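Local coordinates for protein Blo t 1 allergen (Blomia tropicalis, PDB 5JT8) that is a mite allergen of the papain family of cysteine proteases and probably cleaves peptide bonds in other proteins, at residues V225-S236 with N325-L333; P249-S257 with D276-V286. One frame throughout, in Å; residues are numbered along the deposited sequence. Where two conformers were deposited one is given.

Interaction 1: residues V225-S236 with N325-L333; sequences VSGYQQLRYHSS and NNYVTYATL. Unlike the reference sequence in segment 225-236: His234 (reference Gln). Unlike the reference sequence in segment 325-333: Tyr327 (reference Phe).
Gln229 and Tyr330 face each other in a two-stranded antiparallel sheet, strand 227-230 against strand 329-332, which lays the C-terminal end of this papain-family chain alongside a strand about a hundred residues earlier. As a hydrogen-bonded pair they exchange two backbone bonds, one of them Gln229 N to Tyr330 O at 2.9 Å. Tyr330 holds CG between its backbone N and carbonyl carbon (chi1 67°), which brings the ring back over Gln229, with Tyr330 CZ 3.5 Å from Gln229 CB. Leu231 CD2 touches the edge of the same ring, and His247 stacks on it. At the start of the sheet Ser226 and Gly227 both face Thr332 in a classic beta bulge. Three donors grip Thr332 O: Ser226 N in the carbonyl plane, Gly227 N, and Ser226 OG from above that plane. Beyond the paired strands, Leu231 N meets Val328 O at 2.6 Å.

Tyr233 runs along the far end. Its CB and CG face Asn326 O, and CD1 closes to 3.3 Å from that oxygen. Tyr233 CE1 is 3.5 Å from Tyr327 OH, the two rings lying obliquely with planes 58° apart. CZ lies by the Asn326 amide (CG and OD1), which runs alongside the ring. At the tip, Tyr233 OH and Tyr327 OH share a water. Lys98 makes a cation-pi contact with the Tyr233 ring. Asn326 OD1 takes a weak bond from His234 ND1 and another bond from Asn320 ND2, and Asn326 ND2 probably binds Asp276 O. At this end Ser235 N bonds to Asn325 O, and Asn325 ND2 donates to Ser235 O at 2.7 Å.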
loop_
_atom_site.group_PDB
_atom_site.type_symbol
_atom_site.label_atom_id
_atom_site.label_comp_id
_atom_site.label_asym_id
_atom_site.label_seq_id
_atom_site.Cartn_x
_atom_site.Cartn_y
_atom_site.Cartn_z
ATOM N N VAL A 225 -12.942 10.996 -8.589
ATOM C CA VAL A 225 -12.607 10.271 -9.806
ATOM C C VAL A 225 -13.970 9.968 -10.447
ATOM O O VAL A 225 -14.991 10.189 -9.821
ATOM C CB VAL A 225 -11.810 8.985 -9.535
ATOM C CG1 VAL A 225 -10.573 9.276 -8.664
ATOM C CG2 VAL A 225 -12.698 7.942 -8.857
ATOM N N SER A 226 -14.006 9.487 -11.678
ATOM C CA SER A 226 -15.292 9.195 -12.302
ATOM C C SER A 226 -15.575 7.697 -12.386
ATOM O O SER A 226 -16.705 7.283 -12.652
ATOM C CB SER A 226 -15.334 9.770 -13.699
ATOM O OG SER A 226 -14.600 8.922 -14.561
ATOM N N GLY A 227 -14.541 6.884 -12.200
ATOM C CA GLY A 227 -14.709 5.446 -12.310
ATOM C C GLY A 227 -13.457 4.700 -11.906
ATOM O O GLY A 227 -12.389 5.292 -11.697
ATOM N N TYR A 228 -13.593 3.387 -11.776
ATOM C CA TYR A 228 -12.462 2.532 -11.461
ATOM C C TYR A 228 -12.755 1.127 -11.962
ATOM O O TYR A 228 -13.913 0.762 -12.159
ATOM C CB TYR A 228 -12.193 2.521 -9.959
ATOM C CG TYR A 228 -13.330 1.944 -9.149
ATOM C CD1 TYR A 228 -14.381 2.747 -8.728
ATOM C CD2 TYR A 228 -13.358 0.593 -8.806
ATOM C CE1 TYR A 228 -15.419 2.224 -7.974
ATOM C CE2 TYR A 228 -14.404 0.062 -8.060
ATOM C CZ TYR A 228 -15.423 0.874 -7.651
ATOM O OH TYR A 228 -16.452 0.347 -6.902
ATOM N N GLN A 229 -11.715 0.338 -12.186
ATOM C CA GLN A 229 -11.924 -1.028 -12.667
ATOM C C GLN A 229 -10.885 -1.957 -12.081
ATOM O O GLN A 229 -9.691 -1.698 -12.171
ATOM C CB GLN A 229 -11.875 -1.087 -14.199
ATOM C CG GLN A 229 -11.927 -2.527 -14.771
ATOM C CD GLN A 229 -13.300 -3.183 -14.613
ATOM O OE1 GLN A 229 -14.316 -2.630 -15.045
ATOM N NE2 GLN A 229 -13.331 -4.365 -13.991
ATOM N N GLN A 230 -11.350 -3.041 -11.484
ATOM C CA GLN A 230 -10.457 -4.044 -10.923
ATOM C C GLN A 230 -10.173 -5.102 -11.945
ATOM O O GLN A 230 -11.110 -5.665 -12.507
ATOM C CB GLN A 230 -11.071 -4.677 -9.695
ATOM C CG GLN A 230 -10.414 -5.967 -9.262
ATOM C CD GLN A 230 -10.811 -6.342 -7.844
ATOM O OE1 GLN A 230 -11.251 -5.493 -7.081
ATOM N NE2 GLN A 230 -10.669 -7.611 -7.495
ATOM N N LEU A 231 -8.895 -5.374 -12.191
ATOM C CA LEU A 231 -8.515 -6.357 -13.200
ATOM C C LEU A 231 -8.819 -7.793 -12.735
ATOM O O LEU A 231 -9.052 -8.058 -11.548
ATOM C CB LEU A 231 -7.026 -6.237 -13.560
ATOM C CG LEU A 231 -6.454 -4.949 -14.187
ATOM C CD1 LEU A 231 -4.979 -5.171 -14.587
ATOM C CD2 LEU A 231 -7.255 -4.473 -15.398
ATOM N N ARG A 232 -8.831 -8.699 -13.707
ATOM C CA ARG A 232 -8.980 -10.136 -13.490
ATOM C C ARG A 232 -8.016 -10.649 -12.415
ATOM O O ARG A 232 -6.854 -10.246 -12.392
ATOM C CB ARG A 232 -8.743 -10.853 -14.824
ATOM C CG ARG A 232 -8.549 -12.338 -14.746
ATOM C CD ARG A 232 -8.145 -12.892 -16.105
ATOM N NE ARG A 232 -7.776 -14.295 -15.988
ATOM C CZ ARG A 232 -6.527 -14.740 -15.914
ATOM N NH1 ARG A 232 -5.507 -13.897 -15.980
ATOM N NH2 ARG A 232 -6.296 -16.037 -15.795
ATOM N N TYR A 233 -8.513 -11.499 -11.515
ATOM C CA TYR A 233 -7.685 -12.182 -10.523
ATOM C C TYR A 233 -6.540 -12.897 -11.229
ATOM O O TYR A 233 -6.742 -13.484 -12.295
ATOM C CB TYR A 233 -8.527 -13.180 -9.706
ATOM C CG TYR A 233 -7.792 -13.816 -8.530
ATOM C CD1 TYR A 233 -7.569 -13.102 -7.355
ATOM C CD2 TYR A 233 -7.331 -15.139 -8.591
ATOM C CE1 TYR A 233 -6.900 -13.680 -6.269
ATOM C CE2 TYR A 233 -6.664 -15.722 -7.513
ATOM C CZ TYR A 233 -6.449 -14.984 -6.357
ATOM O OH TYR A 233 -5.785 -15.547 -5.285
ATOM N N HIS A 234 -5.340 -12.829 -10.655
ATOM C CA HIS A 234 -4.147 -13.398 -11.297
ATOM C C HIS A 234 -3.886 -12.797 -12.679
ATOM O O HIS A 234 -3.569 -13.527 -13.616
ATOM C CB HIS A 234 -4.254 -14.929 -11.459
ATOM C CG HIS A 234 -3.902 -15.710 -10.232
ATOM N ND1 HIS A 234 -3.589 -15.118 -9.029
ATOM C CD2 HIS A 234 -3.817 -17.047 -10.026
ATOM C CE1 HIS A 234 -3.326 -16.054 -8.132
ATOM N NE2 HIS A 234 -3.461 -17.235 -8.712
ATOM N N SER A 235 -4.027 -11.490 -12.826
ATOM C CA SER A 235 -3.715 -10.889 -14.117
ATOM C C SER A 235 -2.258 -11.133 -14.483
ATOM O O SER A 235 -1.388 -11.271 -13.611
ATOM C CB SER A 235 -4.016 -9.392 -14.101
ATOM O OG SER A 235 -5.398 -9.183 -14.327
ATOM N N SER A 236 -2.000 -11.221 -15.778
ATOM C CA SER A 236 -0.643 -11.340 -16.269
ATOM C C SER A 236 0.126 -10.052 -15.989
ATOM O O SER A 236 -0.471 -8.976 -15.870
ATOM C CB SER A 236 -0.648 -11.622 -17.763
ATOM O OG SER A 236 -1.296 -10.554 -18.412
ATOM N N ASN A 325 -0.152 -9.612 -8.315
ATOM C CA ASN A 325 -1.106 -9.669 -9.425
ATOM C C ASN A 325 -2.548 -10.046 -9.054
ATOM O O ASN A 325 -3.392 -10.187 -9.937
ATOM C CB ASN A 325 -0.631 -10.680 -10.481
ATOM C CG ASN A 325 0.724 -10.341 -11.064
ATOM O OD1 ASN A 325 1.732 -10.325 -10.357
ATOM N ND2 ASN A 325 0.756 -10.089 -12.376
ATOM N N ASN A 326 -2.834 -10.258 -7.776
ATOM C CA ASN A 326 -4.137 -10.804 -7.406
ATOM C C ASN A 326 -5.268 -9.799 -7.604
ATOM O O ASN A 326 -6.293 -10.123 -8.194
ATOM C CB ASN A 326 -4.127 -11.299 -5.950
ATOM C CG ASN A 326 -3.295 -12.567 -5.762
ATOM O OD1 ASN A 326 -2.855 -13.182 -6.734
ATOM N ND2 ASN A 326 -3.106 -12.976 -4.507
ATOM N N TYR A 327 -5.062 -8.576 -7.126
ATOM C CA TYR A 327 -6.130 -7.584 -7.046
ATOM C C TYR A 327 -5.663 -6.214 -7.484
ATOM O O TYR A 327 -5.412 -5.325 -6.661
ATOM C CB TYR A 327 -6.678 -7.480 -5.618
ATOM C CG TYR A 327 -7.142 -8.780 -5.033
ATOM C CD1 TYR A 327 -8.337 -9.364 -5.445
ATOM C CD2 TYR A 327 -6.396 -9.427 -4.055
ATOM C CE1 TYR A 327 -8.775 -10.555 -4.893
ATOM C CE2 TYR A 327 -6.820 -10.620 -3.509
ATOM C CZ TYR A 327 -8.008 -11.181 -3.933
ATOM O OH TYR A 327 -8.429 -12.360 -3.383
ATOM N N VAL A 328 -5.563 -6.039 -8.788
ATOM C CA VAL A 328 -5.059 -4.812 -9.342
ATOM C C VAL A 328 -6.225 -3.945 -9.807
ATOM O O VAL A 328 -7.107 -4.418 -10.540
ATOM C CB VAL A 328 -4.107 -5.102 -10.495
ATOM C CG1 VAL A 328 -3.529 -3.811 -11.053
ATOM C CG2 VAL A 328 -2.989 -6.042 -10.008
ATOM N N THR A 329 -6.226 -2.686 -9.377
ATOM C CA THR A 329 -7.333 -1.779 -9.666
ATOM C C THR A 329 -6.830 -0.452 -10.168
ATOM O O THR A 329 -5.965 0.148 -9.538
ATOM C CB THR A 329 -8.187 -1.506 -8.420
ATOM O OG1 THR A 329 -8.727 -2.734 -7.930
ATOM C CG2 THR A 329 -9.329 -0.518 -8.744
ATOM N N TYR A 330 -7.372 0.022 -11.289
ATOM C CA TYR A 330 -7.045 1.372 -11.750
ATOM C C TYR A 330 -8.263 2.299 -11.628
ATOM O O TYR A 330 -9.395 1.842 -11.442
ATOM C CB TYR A 330 -6.522 1.345 -13.198
ATOM C CG TYR A 330 -7.539 0.932 -14.278
ATOM C CD1 TYR A 330 -7.685 -0.395 -14.650
ATOM C CD2 TYR A 330 -8.311 1.880 -14.944
ATOM C CE1 TYR A 330 -8.580 -0.775 -15.650
ATOM C CE2 TYR A 330 -9.201 1.512 -15.956
ATOM C CZ TYR A 330 -9.326 0.175 -16.299
ATOM O OH TYR A 330 -10.195 -0.215 -17.290
ATOM N N ALA A 331 -8.025 3.602 -11.694
ATOM C CA ALA A 331 -9.118 4.553 -11.641
ATOM C C ALA A 331 -9.074 5.479 -12.844
ATOM O O ALA A 331 -8.084 5.519 -13.582
ATOM C CB ALA A 331 -9.073 5.369 -10.332
ATOM N N THR A 332 -10.152 6.232 -13.013
ATOM C CA THR A 332 -10.344 7.098 -14.161
ATOM C C THR A 332 -10.892 8.438 -13.695
ATOM O O THR A 332 -11.895 8.472 -12.968
ATOM C CB THR A 332 -11.334 6.470 -15.155
ATOM O OG1 THR A 332 -10.835 5.189 -15.555
ATOM C CG2 THR A 332 -11.514 7.366 -16.369
ATOM N N LEU A 333 -10.231 9.525 -14.084
ATOM C CA LEU A 333 -10.730 10.870 -13.797
ATOM C C LEU A 333 -11.773 11.318 -14.824
ATOM O O LEU A 333 -12.901 11.721 -14.481
ATOM C CB LEU A 333 -9.584 11.877 -13.767
ATOM C CG LEU A 333 -8.489 11.708 -12.714
ATOM C CD1 LEU A 333 -7.668 12.988 -12.601
ATOM C CD2 LEU A 333 -9.079 11.348 -11.348
ATOM O OXT LEU A 333 -11.479 11.275 -16.025
HETATM O O HOH W 1 -8.750 -9.132 -9.143
HETATM O O HOH W 2 -5.679 -8.465 -10.677
HETATM O O HOH W 3 -6.484 -14.203 -2.510
#

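Interaction 2: residues P249-S257 with D276-V286; sequences PVVIYMHGS and DAYTDHAVILV
The strand that carries His281, the probable active-site histidine, pairs here with strand 250-254, and Met254 and His281 are the last bridged pair, a hydrogen-bonded one. Met254 N donates to His281 O at 2.8 Å. In return Met254 O accepts from both Asp280 N and His281 N, a classic beta bulge just where the strand begins. On one side of the sheet Ile252 fits between Val283 and Leu285: its CG1 presses on Val283 CG2 at a tight 3.5 Å, and its CG2 meets Leu285 CD1. On the other, in one of the two conformers modelled for Tyr253, Ala282 CB sits over a face of its ring in a CH-pi contact, 3.8 Å from the centroid.

Past the strand, His255 has CG anti to its backbone N (chi1 -168°), which swings the imidazole toward the 276-280 loop; there ND1 gives a 2.7 Å bond to Asp276 OD2, in the ring plane. Tyr278 CD2 rests over a face of that imidazole. Asp280 OD2 takes Ser257 OG on its syn lone pair at 2.6 Å and also binds Ser84. His281 NE2 bonds to Asn301 OD1 and its ring stacks on Trp303, the histidine-asparagine-tryptophan cluster of the papain fold.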
loop_
_atom_site.group_PDB
_atom_site.type_symbol
_atom_site.label_atom_id
_atom_site.label_comp_id
_atom_site.label_asym_id
_atom_site.label_seq_id
_atom_site.Cartn_x
_atom_site.Cartn_y
_atom_site.Cartn_z
ATOM N N PRO A 249 -0.810 4.915 -12.293
ATOM C CA PRO A 249 -0.500 4.051 -11.150
ATOM C C PRO A 249 -1.731 3.281 -10.687
ATOM O O PRO A 249 -2.857 3.799 -10.777
ATOM C CB PRO A 249 -0.026 5.039 -10.086
ATOM C CG PRO A 249 0.652 6.122 -10.909
ATOM C CD PRO A 249 -0.237 6.263 -12.133
ATOM N N VAL A 250 -1.514 2.046 -10.242
ATOM C CA VAL A 250 -2.608 1.164 -9.867
ATOM C C VAL A 250 -2.469 0.687 -8.420
ATOM O O VAL A 250 -1.358 0.565 -7.907
ATOM C CB VAL A 250 -2.679 -0.056 -10.812
ATOM C CG1 VAL A 250 -2.916 0.414 -12.263
ATOM C CG2 VAL A 250 -1.411 -0.894 -10.717
ATOM N N VAL A 251 -3.603 0.458 -7.766
ATOM C CA VAL A 251 -3.637 -0.180 -6.449
ATOM C C VAL A 251 -3.447 -1.669 -6.631
ATOM O O VAL A 251 -4.032 -2.264 -7.540
ATOM C CB VAL A 251 -4.977 0.051 -5.710
ATOM C CG1 VAL A 251 -4.992 -0.692 -4.367
ATOM C CG2 VAL A 251 -5.230 1.524 -5.506
ATOM N N ILE A 252 -2.612 -2.265 -5.788
ATOM C CA ILE A 252 -2.525 -3.713 -5.686
ATOM C C ILE A 252 -2.673 -4.139 -4.226
ATOM O O ILE A 252 -2.432 -3.368 -3.309
ATOM C CB ILE A 252 -1.182 -4.276 -6.229
ATOM C CG1 ILE A 252 -0.010 -3.727 -5.412
ATOM C CG2 ILE A 252 -0.979 -3.924 -7.697
ATOM C CD1 ILE A 252 1.277 -4.532 -5.567
ATOM N N TYR A 253 -3.096 -5.375 -4.025
ATOM C CA TYR A 253 -3.157 -5.962 -2.698
ATOM C C TYR A 253 -2.163 -7.087 -2.606
ATOM O O TYR A 253 -2.136 -7.964 -3.468
ATOM C CB TYR A 253 -4.547 -6.481 -2.388
ATOM C CG TYR A 253 -5.427 -5.453 -1.748
ATOM C CD1 TYR A 253 -5.979 -4.434 -2.499
ATOM C CD2 TYR A 253 -5.696 -5.494 -0.385
ATOM C CE1 TYR A 253 -6.784 -3.494 -1.922
ATOM C CE2 TYR A 253 -6.508 -4.546 0.205
ATOM C CZ TYR A 253 -7.052 -3.546 -0.573
ATOM O OH TYR A 253 -7.863 -2.588 -0.009
ATOM N N MET A 254 -1.335 -7.061 -1.573
ATOM C CA MET A 254 -0.312 -8.071 -1.465
ATOM C C MET A 254 -0.047 -8.486 -0.020
ATOM O O MET A 254 -0.773 -8.110 0.899
ATOM C CB MET A 254 0.971 -7.581 -2.155
ATOM C CG MET A 254 1.256 -6.115 -1.976
ATOM S SD MET A 254 2.013 -5.844 -0.375
ATOM C CE MET A 254 3.387 -6.994 -0.503
ATOM N N HIS A 255 0.985 -9.298 0.162
ATOM C CA HIS A 255 1.289 -9.865 1.459
ATOM C C HIS A 255 2.312 -8.973 2.177
ATOM O O HIS A 255 3.504 -9.282 2.224
ATOM C CB HIS A 255 1.804 -11.308 1.296
ATOM C CG HIS A 255 1.868 -12.074 2.579
ATOM N ND1 HIS A 255 2.045 -13.441 2.624
ATOM C CD2 HIS A 255 1.762 -11.666 3.868
ATOM C CE1 HIS A 255 2.047 -13.842 3.884
ATOM N NE2 HIS A 255 1.883 -12.783 4.658
ATOM N N GLY A 256 1.839 -7.854 2.720
ATOM C CA GLY A 256 2.722 -6.876 3.335
ATOM C C GLY A 256 3.426 -7.349 4.601
ATOM O O GLY A 256 4.523 -6.878 4.898
ATOM N N SER A 257 2.818 -8.283 5.334
ATOM C CA SER A 257 3.374 -8.703 6.623
ATOM C C SER A 257 4.463 -9.775 6.486
ATOM O O SER A 257 5.084 -10.160 7.480
ATOM C CB SER A 257 2.264 -9.199 7.560
ATOM O OG SER A 257 1.588 -10.330 7.045
ATOM N N ASP A 276 1.453 -16.059 -4.093
ATOM C CA ASP A 276 0.838 -15.919 -2.775
ATOM C C ASP A 276 -0.670 -15.632 -2.830
ATOM O O ASP A 276 -1.120 -14.716 -3.534
ATOM C CB ASP A 276 1.525 -14.809 -2.002
ATOM C CG ASP A 276 1.450 -15.018 -0.513
ATOM O OD1 ASP A 276 0.477 -15.657 -0.044
ATOM O OD2 ASP A 276 2.380 -14.569 0.176
ATOM N N ALA A 277 -1.443 -16.399 -2.068
ATOM C CA ALA A 277 -2.885 -16.179 -1.991
ATOM C C ALA A 277 -3.238 -15.251 -0.822
ATOM O O ALA A 277 -4.321 -14.664 -0.779
ATOM C CB ALA A 277 -3.619 -17.501 -1.862
ATOM N N TYR A 278 -2.307 -15.111 0.112
ATOM C CA TYR A 278 -2.553 -14.347 1.323
ATOM C C TYR A 278 -2.189 -12.881 1.134
ATOM O O TYR A 278 -1.043 -12.535 0.886
ATOM C CB TYR A 278 -1.767 -14.934 2.491
ATOM C CG TYR A 278 -2.060 -14.308 3.837
ATOM C CD1 TYR A 278 -3.068 -14.810 4.657
ATOM C CD2 TYR A 278 -1.316 -13.232 4.299
ATOM C CE1 TYR A 278 -3.323 -14.251 5.894
ATOM C CE2 TYR A 278 -1.564 -12.662 5.532
ATOM C CZ TYR A 278 -2.565 -13.173 6.328
ATOM O OH TYR A 278 -2.804 -12.605 7.564
ATOM N N THR A 279 -3.188 -12.027 1.269
ATOM C CA THR A 279 -3.008 -10.608 1.101
ATOM C C THR A 279 -3.488 -9.873 2.370
ATOM O O THR A 279 -4.504 -10.248 2.965
ATOM C CB THR A 279 -3.769 -10.153 -0.138
ATOM O OG1 THR A 279 -4.927 -10.977 -0.258
ATOM C CG2 THR A 279 -2.922 -10.368 -1.405
ATOM N N ASP A 280 -2.747 -8.853 2.801
ATOM C CA ASP A 280 -3.168 -8.038 3.946
ATOM C C ASP A 280 -2.700 -6.590 3.848
ATOM O O ASP A 280 -2.829 -5.827 4.796
ATOM C CB ASP A 280 -2.677 -8.637 5.276
ATOM C CG ASP A 280 -1.158 -8.792 5.345
ATOM O OD1 ASP A 280 -0.444 -8.368 4.410
ATOM O OD2 ASP A 280 -0.677 -9.343 6.360
ATOM N N HIS A 281 -2.168 -6.201 2.701
ATOM C CA HIS A 281 -1.650 -4.847 2.568
ATOM C C HIS A 281 -1.926 -4.296 1.186
ATOM O O HIS A 281 -1.680 -4.974 0.194
ATOM C CB HIS A 281 -0.159 -4.848 2.852
ATOM C CG HIS A 281 0.453 -3.486 2.931
ATOM N ND1 HIS A 281 -0.136 -2.439 3.605
ATOM C CD2 HIS A 281 1.633 -3.017 2.460
ATOM C CE1 HIS A 281 0.642 -1.376 3.521
ATOM N NE2 HIS A 281 1.724 -1.701 2.840
ATOM N N ALA A 282 -2.436 -3.070 1.126
ATOM C CA ALA A 282 -2.649 -2.382 -0.148
ATOM C C ALA A 282 -1.520 -1.400 -0.424
ATOM O O ALA A 282 -1.139 -0.650 0.456
ATOM C CB ALA A 282 -3.972 -1.647 -0.151
ATOM N N VAL A 283 -0.997 -1.409 -1.649
ATOM C CA VAL A 283 0.023 -0.438 -2.060
ATOM C C VAL A 283 -0.221 -0.053 -3.516
ATOM O O VAL A 283 -1.248 -0.424 -4.081
ATOM C CB VAL A 283 1.451 -0.981 -1.900
ATOM C CG1 VAL A 283 1.787 -1.221 -0.425
ATOM C CG2 VAL A 283 1.643 -2.275 -2.726
ATOM N N ILE A 284 0.731 0.653 -4.118
ATOM C CA ILE A 284 0.597 1.164 -5.482
ATOM C C ILE A 284 1.763 0.727 -6.367
ATOM O O ILE A 284 2.920 0.828 -5.963
ATOM C CB ILE A 284 0.524 2.726 -5.475
ATOM C CG1 ILE A 284 -0.709 3.205 -4.685
ATOM C CG2 ILE A 284 0.522 3.301 -6.883
ATOM C CD1 ILE A 284 -0.656 4.709 -4.350
ATOM N N LEU A 285 1.458 0.241 -7.567
ATOM C CA LEU A 285 2.481 0.053 -8.594
ATOM C C LEU A 285 2.591 1.328 -9.401
ATOM O O LEU A 285 1.587 1.835 -9.899
ATOM C CB LEU A 285 2.147 -1.122 -9.515
ATOM C CG LEU A 285 2.115 -2.540 -8.945
ATOM C CD1 LEU A 285 1.689 -3.537 -10.028
ATOM C CD2 LEU A 285 3.497 -2.887 -8.400
ATOM N N VAL A 286 3.799 1.862 -9.525
ATOM C CA VAL A 286 3.984 3.073 -10.297
ATOM C C VAL A 286 4.837 2.813 -11.525
ATOM O O VAL A 286 5.115 3.723 -12.287
ATOM C CB VAL A 286 4.640 4.196 -9.474
ATOM C CG1 VAL A 286 3.744 4.612 -8.298
ATOM C CG2 VAL A 286 6.025 3.791 -9.016
#

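How the interactions relate
Interaction 2 is nested along the chain inside the loop that interaction 1 closes, and the two centres lie 12 Å apart. They meet directly through strand 250-254: Thr329 N is 2.9 Å from Val251 O, a probable hydrogen bond, and Val328 CG1 packs on Val250 CG2 at 3.6 Å. Elsewhere Asn326 ND2 probably bonds at 2.8 Å to Asp276 O, the backbone oxygen of the same aspartate whose carboxylate takes the His255 N-H. Interaction 2 is the one that reaches the probable active site, since it holds His281. Interaction 1 is the outer pair, running out to the C-terminus and packing Leu231 and Tyr330 on helix 237-247, as Val250 and Leu285 of interaction 2 also do.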